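Local atomic coordinates of EvdO1 (Micromonospora carbonacea, PDB entry 4XBZ), a protein that probably acts as a metal-dependent oxygenase of the phytanoyl-CoA dioxygenase family, carrying out oxidative cyclizations in orthosomycin biosynthesis. Residues H160-L165 with T242-P247; W195-S200 with T223-A228. All blocks are in the same frame, centred on the assembly; numbering follows the deposited sequence.

Contact 1 (H160-L165 with T242-P247); sequences HRDAGL and TLHGAP. With NI (nickel (II) ion), chain I.
H160 and H244 share one first torsion: in each, CG sits between the backbone N and the carbonyl carbon (chi1 68° and 54°), which lifts both rings off the same face of the sheet until their NE2 atoms converge on one nickel ion. D162 reaches that ion differently, its CG lying anti to the carbonyl carbon and beside the backbone N, and gives OD1 to the metal at 2.4 Å. H160 NE2 binds the nickel at 2.4 Å and H244 NE2 at 2.3 Å. The two imidazoles meet obliquely, their planes 48° apart, with CE1 of each lying over a face of the other. At the edge of the H244 ring, near its plane, D162 OD2 lies 3.3 Å from H244 CE1, with the carboxylate turned steeply to the ring. This is the two-histidine, one-carboxylate facial triad of the double-stranded beta helix oxygenases: H160 of the HxD pair ends one strand, D162 lies in the loop after it, and the distal histidine H244 is on another strand; nickel probably occupies the place of the iron used in such enzymes. The strands beneath are joined as an antiparallel hydrogen-bonded pair, H160 N giving its hydrogen to H244 O at 2.9 Å and H244 N returning a bond to H160 O. A second shell fixes the rotation of each ligand. H244 ND1 donates to T242 O at 2.8 Å with the acceptor nearly in the ring plane, H160 ND1 is hydrogen-bonded to A158 O, and D162 OD2 to H238 NE2. L243 CD1 packs 3.4 Å from H160 N, while R161 is anchored through NE to L241 O and through NH2 to W203 O.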
ATOM      1  N   HIS A 160       6.120   6.003  21.405  1.00 31.95           N
ATOM      2  CA  HIS A 160       7.246   5.860  20.507  1.00 31.14           C
ATOM      3  C   HIS A 160       6.784   5.436  19.126  1.00 29.70           C
ATOM      4  O   HIS A 160       5.698   4.881  18.961  1.00 31.55           O
ATOM      5  CB  HIS A 160       8.231   4.827  21.066  1.00 27.60           C
ATOM      6  CG  HIS A 160       7.686   3.432  21.063  1.00 36.06           C
ATOM      7  ND1 HIS A 160       6.670   3.027  21.902  1.00 34.31           N
ATOM      8  CD2 HIS A 160       7.992   2.354  20.299  1.00 38.16           C
ATOM      9  CE1 HIS A 160       6.383   1.757  21.669  1.00 35.77           C
ATOM     10  NE2 HIS A 160       7.171   1.326  20.698  1.00 37.57           N
ATOM     11  N   ARG A 161       7.623   5.714  18.139  1.00 34.20           N
ATOM     12  CA  ARG A 161       7.559   5.049  16.849  1.00 31.68           C
ATOM     13  C   ARG A 161       8.470   3.833  16.893  1.00 34.02           C
ATOM     14  O   ARG A 161       9.434   3.807  17.659  1.00 36.28           O
ATOM     15  CB  ARG A 161       7.993   5.983  15.727  1.00 32.70           C
ATOM     16  CG  ARG A 161       6.937   6.946  15.239  1.00 30.97           C
ATOM     17  CD  ARG A 161       7.488   7.744  14.048  1.00 27.24           C
ATOM     18  NE  ARG A 161       6.430   8.467  13.354  1.00 28.15           N
ATOM     19  CZ  ARG A 161       6.637   9.496  12.536  1.00 32.01           C
ATOM     20  NH1 ARG A 161       7.872   9.930  12.308  1.00 27.41           N
ATOM     21  NH2 ARG A 161       5.605  10.087  11.938  1.00 28.37           N
ATOM     22  N   ASP A 162       8.166   2.829  16.081  1.00 35.33           N
ATOM     23  CA  ASP A 162       9.070   1.701  15.904  1.00 37.89           C
ATOM     24  C   ASP A 162      10.172   2.117  14.932  1.00 39.70           C
ATOM     25  O   ASP A 162       9.972   3.028  14.136  1.00 41.19           O
ATOM     26  CB  ASP A 162       8.302   0.467  15.416  1.00 37.60           C
ATOM     27  CG  ASP A 162       7.316  -0.052  16.466  1.00 40.69           C
ATOM     28  OD1 ASP A 162       7.677  -0.041  17.660  1.00 40.86           O
ATOM     29  OD2 ASP A 162       6.191  -0.463  16.116  1.00 40.83           O
ATOM     30  N   ALA A 163      11.341   1.484  15.005  1.00 42.33           N
ATOM     31  CA  ALA A 163      12.470   1.922  14.181  1.00 44.15           C
ATOM     32  C   ALA A 163      12.267   1.607  12.707  1.00 44.87           C
ATOM     33  O   ALA A 163      12.152   0.442  12.322  1.00 42.24           O
ATOM     34  CB  ALA A 163      13.767   1.296  14.659  1.00 38.78           C
ATOM     35  N   GLY A 164      12.242   2.648  11.879  1.00 48.37           N
ATOM     36  CA  GLY A 164      12.191   2.455  10.443  1.00 40.93           C
ATOM     37  C   GLY A 164      13.562   2.406   9.797  1.00 39.83           C
ATOM     38  O   GLY A 164      13.746   1.721   8.785  1.00 37.32           O
ATOM     39  N   LEU A 165      14.511   3.136  10.393  1.00 42.71           N
ATOM     40  CA  LEU A 165      15.839   3.409   9.820  1.00 44.98           C
ATOM     41  C   LEU A 165      15.762   4.238   8.508  1.00 40.73           C
ATOM     42  O   LEU A 165      16.747   4.325   7.768  1.00 40.87           O
ATOM     43  CB  LEU A 165      16.638   2.081   9.601  1.00 39.14           C
ATOM     44  CG  LEU A 165      18.012   2.056   8.876  1.00 39.52           C
ATOM     45  CD1 LEU A 165      19.077   1.225   9.593  1.00 41.19           C
ATOM     46  CD2 LEU A 165      17.904   1.662   7.367  1.00 35.99           C
ATOM     47  N   THR A 242       3.240   5.079  13.339  1.00 27.99           N
ATOM     48  CA  THR A 242       2.169   5.485  14.241  1.00 30.81           C
ATOM     49  C   THR A 242       2.684   5.492  15.671  1.00 29.07           C
ATOM     50  O   THR A 242       3.173   4.478  16.164  1.00 27.87           O
ATOM     51  CB  THR A 242       0.945   4.572  14.152  1.00 27.57           C
ATOM     52  OG1 THR A 242       0.525   4.468  12.787  1.00 27.17           O
ATOM     53  CG2 THR A 242      -0.195   5.133  15.008  1.00 26.18           C
ATOM     54  N   LEU A 243       2.585   6.650  16.315  1.00 29.14           N
ATOM     55  CA  LEU A 243       2.937   6.801  17.723  1.00 30.31           C
ATOM     56  C   LEU A 243       2.054   5.908  18.592  1.00 27.54           C
ATOM     57  O   LEU A 243       0.829   5.942  18.478  1.00 25.33           O
ATOM     58  CB  LEU A 243       2.808   8.266  18.153  1.00 27.69           C
ATOM     59  CG  LEU A 243       3.523   8.614  19.459  1.00 33.93           C
ATOM     60  CD1 LEU A 243       5.018   8.408  19.302  1.00 31.33           C
ATOM     61  CD2 LEU A 243       3.224  10.046  19.891  1.00 35.74           C
ATOM     62  N   HIS A 244       2.681   5.081  19.431  1.00 24.31           N
ATOM     63  CA  HIS A 244       1.916   4.237  20.353  1.00 28.02           C
ATOM     64  C   HIS A 244       2.601   4.017  21.699  1.00 27.80           C
ATOM     65  O   HIS A 244       3.786   4.302  21.869  1.00 26.83           O
ATOM     66  CB  HIS A 244       1.597   2.875  19.722  1.00 27.48           C
ATOM     67  CG  HIS A 244       2.796   2.138  19.218  1.00 28.38           C
ATOM     68  ND1 HIS A 244       3.529   2.566  18.131  1.00 32.36           N
ATOM     69  CD2 HIS A 244       3.380   0.992  19.640  1.00 28.20           C
ATOM     70  CE1 HIS A 244       4.519   1.721  17.910  1.00 32.39           C
ATOM     71  NE2 HIS A 244       4.446   0.755  18.808  1.00 37.04           N
ATOM     72  N   GLY A 245       1.830   3.493  22.648  1.00 27.24           N
ATOM     73  CA  GLY A 245       2.294   3.306  24.012  1.00 29.44           C
ATOM     74  C   GLY A 245       1.250   2.609  24.866  1.00 30.56           C
ATOM     75  O   GLY A 245       0.152   2.281  24.402  1.00 29.00           O
ATOM     76  N   ALA A 246       1.583   2.381  26.125  1.00 30.65           N
ATOM     77  CA  ALA A 246       0.684   1.639  27.003  1.00 33.09           C
ATOM     78  C   ALA A 246       0.874   2.104  28.433  1.00 30.84           C
ATOM     79  O   ALA A 246       1.967   2.545  28.789  1.00 34.22           O
ATOM     80  CB  ALA A 246       0.926   0.132  26.873  1.00 29.53           C
ATOM     81  N   PRO A 247      -0.187   2.023  29.255  1.00 31.54           N
ATOM     82  CA  PRO A 247      -0.092   2.451  30.653  1.00 34.28           C
ATOM     83  C   PRO A 247       0.566   1.370  31.494  1.00 34.72           C
ATOM     84  O   PRO A 247       0.568   0.213  31.074  1.00 31.33           O
ATOM     85  CB  PRO A 247      -1.559   2.621  31.061  1.00 34.87           C
ATOM     86  CG  PRO A 247      -2.233   1.482  30.327  1.00 34.21           C
ATOM     87  CD  PRO A 247      -1.479   1.355  28.993  1.00 33.29           C
TER
HETATM   88 NI    NI I 401       6.232  -0.576  19.500  1.00 49.52          NI

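Contact 2 (W195-S200 with T223-A228); sequences WCIPES and TGAVPA
P227 sets its CB over the face of the W195 indole, 3.4 Å from the centroid of the six-membered ring and only 5° off the normal, a CH-pi contact made squarely over the face. The proline CG and CD continue along the rim, the latter 3.6 Å from W195 CZ3. With W195 CG beside the backbone N (chi1 -63°), the indole swings across the neighbouring strand, and W220 meets it edge-to-face. Replacing W195 with an alanine is likely to leave P227 CB without its aromatic platform and open a gap at this end of the strand pair. Beneath, C196 and V226 form an antiparallel hydrogen-bonded pair: C196 N to V226 O and V226 N to C196 O, both 2.9 Å. The other face of this edge of the sheet carries V226 CG2, which touches P198 CG at 3.6 Å and C196 SG at 3.9 Å.

Toward G224 the fit slackens. I197 CG2 approaches G224 O no closer than 4.0 Å, A225 CB meets I197 CG1 at 4.4 Å, and G224 is exposed. From I197 to S200 the chain reverses in a type II turn, with P198 and E199 at its centre, and I197 O accepts from both S200 N and S200 OG. E199 reaches outward to a salt bridge with R54 and a hydrogen bond to E310 N of the second subunit. The chemistry thus divides: apolar carbon on aromatic ring and paired amides join the strands, whereas the turn closes on itself through I197 O, while the E199 carboxylate bonds outward to R54 and the second subunit.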
ATOM      1  N   TRP A 195      -2.388   1.693  23.014  1.00 27.04           N
ATOM      2  CA  TRP A 195      -3.056   2.902  22.548  1.00 30.42           C
ATOM      3  C   TRP A 195      -2.229   3.523  21.424  1.00 31.21           C
ATOM      4  O   TRP A 195      -1.013   3.379  21.373  1.00 26.77           O
ATOM      5  CB  TRP A 195      -3.258   3.910  23.687  1.00 27.63           C
ATOM      6  CG  TRP A 195      -4.154   3.424  24.800  1.00 30.52           C
ATOM      7  CD1 TRP A 195      -3.845   2.500  25.750  1.00 31.66           C
ATOM      8  CD2 TRP A 195      -5.493   3.856  25.085  1.00 34.95           C
ATOM      9  NE1 TRP A 195      -4.903   2.318  26.599  1.00 33.45           N
ATOM     10  CE2 TRP A 195      -5.931   3.134  26.215  1.00 33.58           C
ATOM     11  CE3 TRP A 195      -6.366   4.772  24.491  1.00 32.19           C
ATOM     12  CZ2 TRP A 195      -7.202   3.301  26.766  1.00 36.67           C
ATOM     13  CZ3 TRP A 195      -7.629   4.936  25.037  1.00 40.31           C
ATOM     14  CH2 TRP A 195      -8.034   4.208  26.168  1.00 37.28           C
ATOM     15  N   CYS A 196      -2.881   4.213  20.510  1.00 29.21           N
ATOM     16  CA  CYS A 196      -2.109   4.861  19.470  1.00 34.65           C
ATOM     17  C   CYS A 196      -2.738   6.170  19.049  1.00 33.21           C
ATOM     18  O   CYS A 196      -3.927   6.399  19.282  1.00 34.48           O
ATOM     19  CB  CYS A 196      -1.958   3.934  18.273  1.00 33.74           C
ATOM     20  SG  CYS A 196      -3.510   3.455  17.586  1.00 48.36           S
ATOM     21  N   ILE A 197      -1.931   7.030  18.436  1.00 33.45           N
ATOM     22  CA  ILE A 197      -2.450   8.277  17.890  1.00 32.61           C
ATOM     23  C   ILE A 197      -2.674   8.147  16.383  1.00 30.53           C
ATOM     24  O   ILE A 197      -1.719   8.171  15.600  1.00 29.06           O
ATOM     25  CB  ILE A 197      -1.517   9.455  18.194  1.00 32.33           C
ATOM     26  CG1 ILE A 197      -1.366   9.605  19.711  1.00 32.36           C
ATOM     27  CG2 ILE A 197      -2.063  10.747  17.551  1.00 30.88           C
ATOM     28  CD1 ILE A 197      -0.280  10.538  20.140  1.00 33.92           C
ATOM     29  N   PRO A 198      -3.943   7.995  15.981  1.00 32.31           N
ATOM     30  CA  PRO A 198      -4.295   7.879  14.556  1.00 31.90           C
ATOM     31  C   PRO A 198      -3.651   8.985  13.717  1.00 29.88           C
ATOM     32  O   PRO A 198      -3.559  10.116  14.185  1.00 31.85           O
ATOM     33  CB  PRO A 198      -5.826   8.018  14.547  1.00 28.55           C
ATOM     34  CG  PRO A 198      -6.259   7.696  15.937  1.00 27.75           C
ATOM     35  CD  PRO A 198      -5.132   8.083  16.853  1.00 29.78           C
ATOM     36  N   GLU A 199      -3.177   8.638  12.524  1.00 28.25           N
ATOM     37  CA  GLU A 199      -2.620   9.597  11.571  1.00 28.37           C
ATOM     38  C   GLU A 199      -1.304  10.222  12.020  1.00 26.09           C
ATOM     39  O   GLU A 199      -0.747  11.059  11.310  1.00 29.47           O
ATOM     40  CB  GLU A 199      -3.627  10.716  11.262  1.00 28.43           C
ATOM     41  CG  GLU A 199      -4.987  10.230  10.830  1.00 29.65           C
ATOM     42  CD  GLU A 199      -5.916  11.369  10.421  1.00 34.28           C
ATOM     43  OE1 GLU A 199      -5.565  12.545  10.635  1.00 37.00           O
ATOM     44  OE2 GLU A 199      -6.987  11.088   9.857  1.00 37.39           O
ATOM     45  N   SER A 200      -0.766   9.804  13.158  1.00 27.55           N
ATOM     46  CA  SER A 200       0.555  10.305  13.542  1.00 25.59           C
ATOM     47  C   SER A 200       1.631   9.689  12.651  1.00 24.21           C
ATOM     48  O   SER A 200       2.779  10.133  12.663  1.00 26.11           O
ATOM     49  CB  SER A 200       0.855  10.029  15.025  1.00 28.75           C
ATOM     50  OG  SER A 200       0.776   8.645  15.336  1.00 27.14           O
ATOM     51  N   THR A 223      -5.830  11.192  25.779  1.00 49.55           N
ATOM     52  CA  THR A 223      -6.674  12.088  24.989  1.00 49.33           C
ATOM     53  C   THR A 223      -6.083  12.290  23.591  1.00 46.78           C
ATOM     54  O   THR A 223      -4.914  12.647  23.433  1.00 51.39           O
ATOM     55  CB  THR A 223      -6.888  13.460  25.692  1.00 50.54           C
ATOM     56  OG1 THR A 223      -5.631  14.125  25.869  1.00 54.44           O
ATOM     57  CG2 THR A 223      -7.557  13.268  27.054  1.00 50.60           C
ATOM     58  N   GLY A 224      -6.900  12.047  22.575  1.00 41.98           N
ATOM     59  CA  GLY A 224      -6.433  12.125  21.206  1.00 41.33           C
ATOM     60  C   GLY A 224      -5.873  10.793  20.755  1.00 40.54           C
ATOM     61  O   GLY A 224      -5.477  10.646  19.606  1.00 31.73           O
ATOM     62  N   ALA A 225      -5.834   9.828  21.676  1.00 40.16           N
ATOM     63  CA  ALA A 225      -5.419   8.461  21.369  1.00 35.74           C
ATOM     64  C   ALA A 225      -6.614   7.505  21.327  1.00 36.16           C
ATOM     65  O   ALA A 225      -7.666   7.772  21.890  1.00 38.00           O
ATOM     66  CB  ALA A 225      -4.397   7.976  22.391  1.00 38.54           C
ATOM     67  N   VAL A 226      -6.452   6.383  20.647  1.00 35.83           N
ATOM     68  CA  VAL A 226      -7.510   5.385  20.625  1.00 36.28           C
ATOM     69  C   VAL A 226      -6.944   4.057  21.103  1.00 33.55           C
ATOM     70  O   VAL A 226      -5.767   3.766  20.888  1.00 32.99           O
ATOM     71  CB  VAL A 226      -8.133   5.229  19.217  1.00 35.01           C
ATOM     72  CG1 VAL A 226      -8.938   6.461  18.867  1.00 32.46           C
ATOM     73  CG2 VAL A 226      -7.057   4.994  18.182  1.00 31.64           C
ATOM     74  N   PRO A 227      -7.778   3.259  21.780  1.00 37.94           N
ATOM     75  CA  PRO A 227      -7.289   1.995  22.325  1.00 32.38           C
ATOM     76  C   PRO A 227      -7.473   0.861  21.336  1.00 33.14           C
ATOM     77  O   PRO A 227      -8.393   0.862  20.506  1.00 34.77           O
ATOM     78  CB  PRO A 227      -8.165   1.789  23.561  1.00 30.62           C
ATOM     79  CG  PRO A 227      -9.492   2.412  23.153  1.00 37.77           C
ATOM     80  CD  PRO A 227      -9.181   3.523  22.161  1.00 29.55           C
ATOM     81  N   ALA A 228      -6.594  -0.117  21.443  1.00 28.49           N
ATOM     82  CA  ALA A 228      -6.678  -1.289  20.613  1.00 30.91           C
ATOM     83  C   ALA A 228      -7.250  -2.447  21.429  1.00 30.14           C
ATOM     84  O   ALA A 228      -6.491  -3.208  22.043  1.00 26.58           O
ATOM     85  CB  ALA A 228      -5.300  -1.624  20.066  1.00 33.71           C
TER

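In the fold
Contacts 1 and 2 have centres about 11 Å apart and belong to one four-stranded antiparallel sheet, ordered 157-160, 244-246, 194-196, 226-228. Contact 1 joins the first pair and contact 2 the last, and strands 244-246 and 194-196 join the two halves. Along the chain contact 2 is nested within the loop that contact 1 closes, so segments far apart in sequence become neighbours. S200 ties them further: its OG probably bonds to L243 N and its O to R161 NH2. The metal-binding strands are thereby continuous with edge strand 226-228, while the turn after strand 194-196 carries E199 to the second subunit.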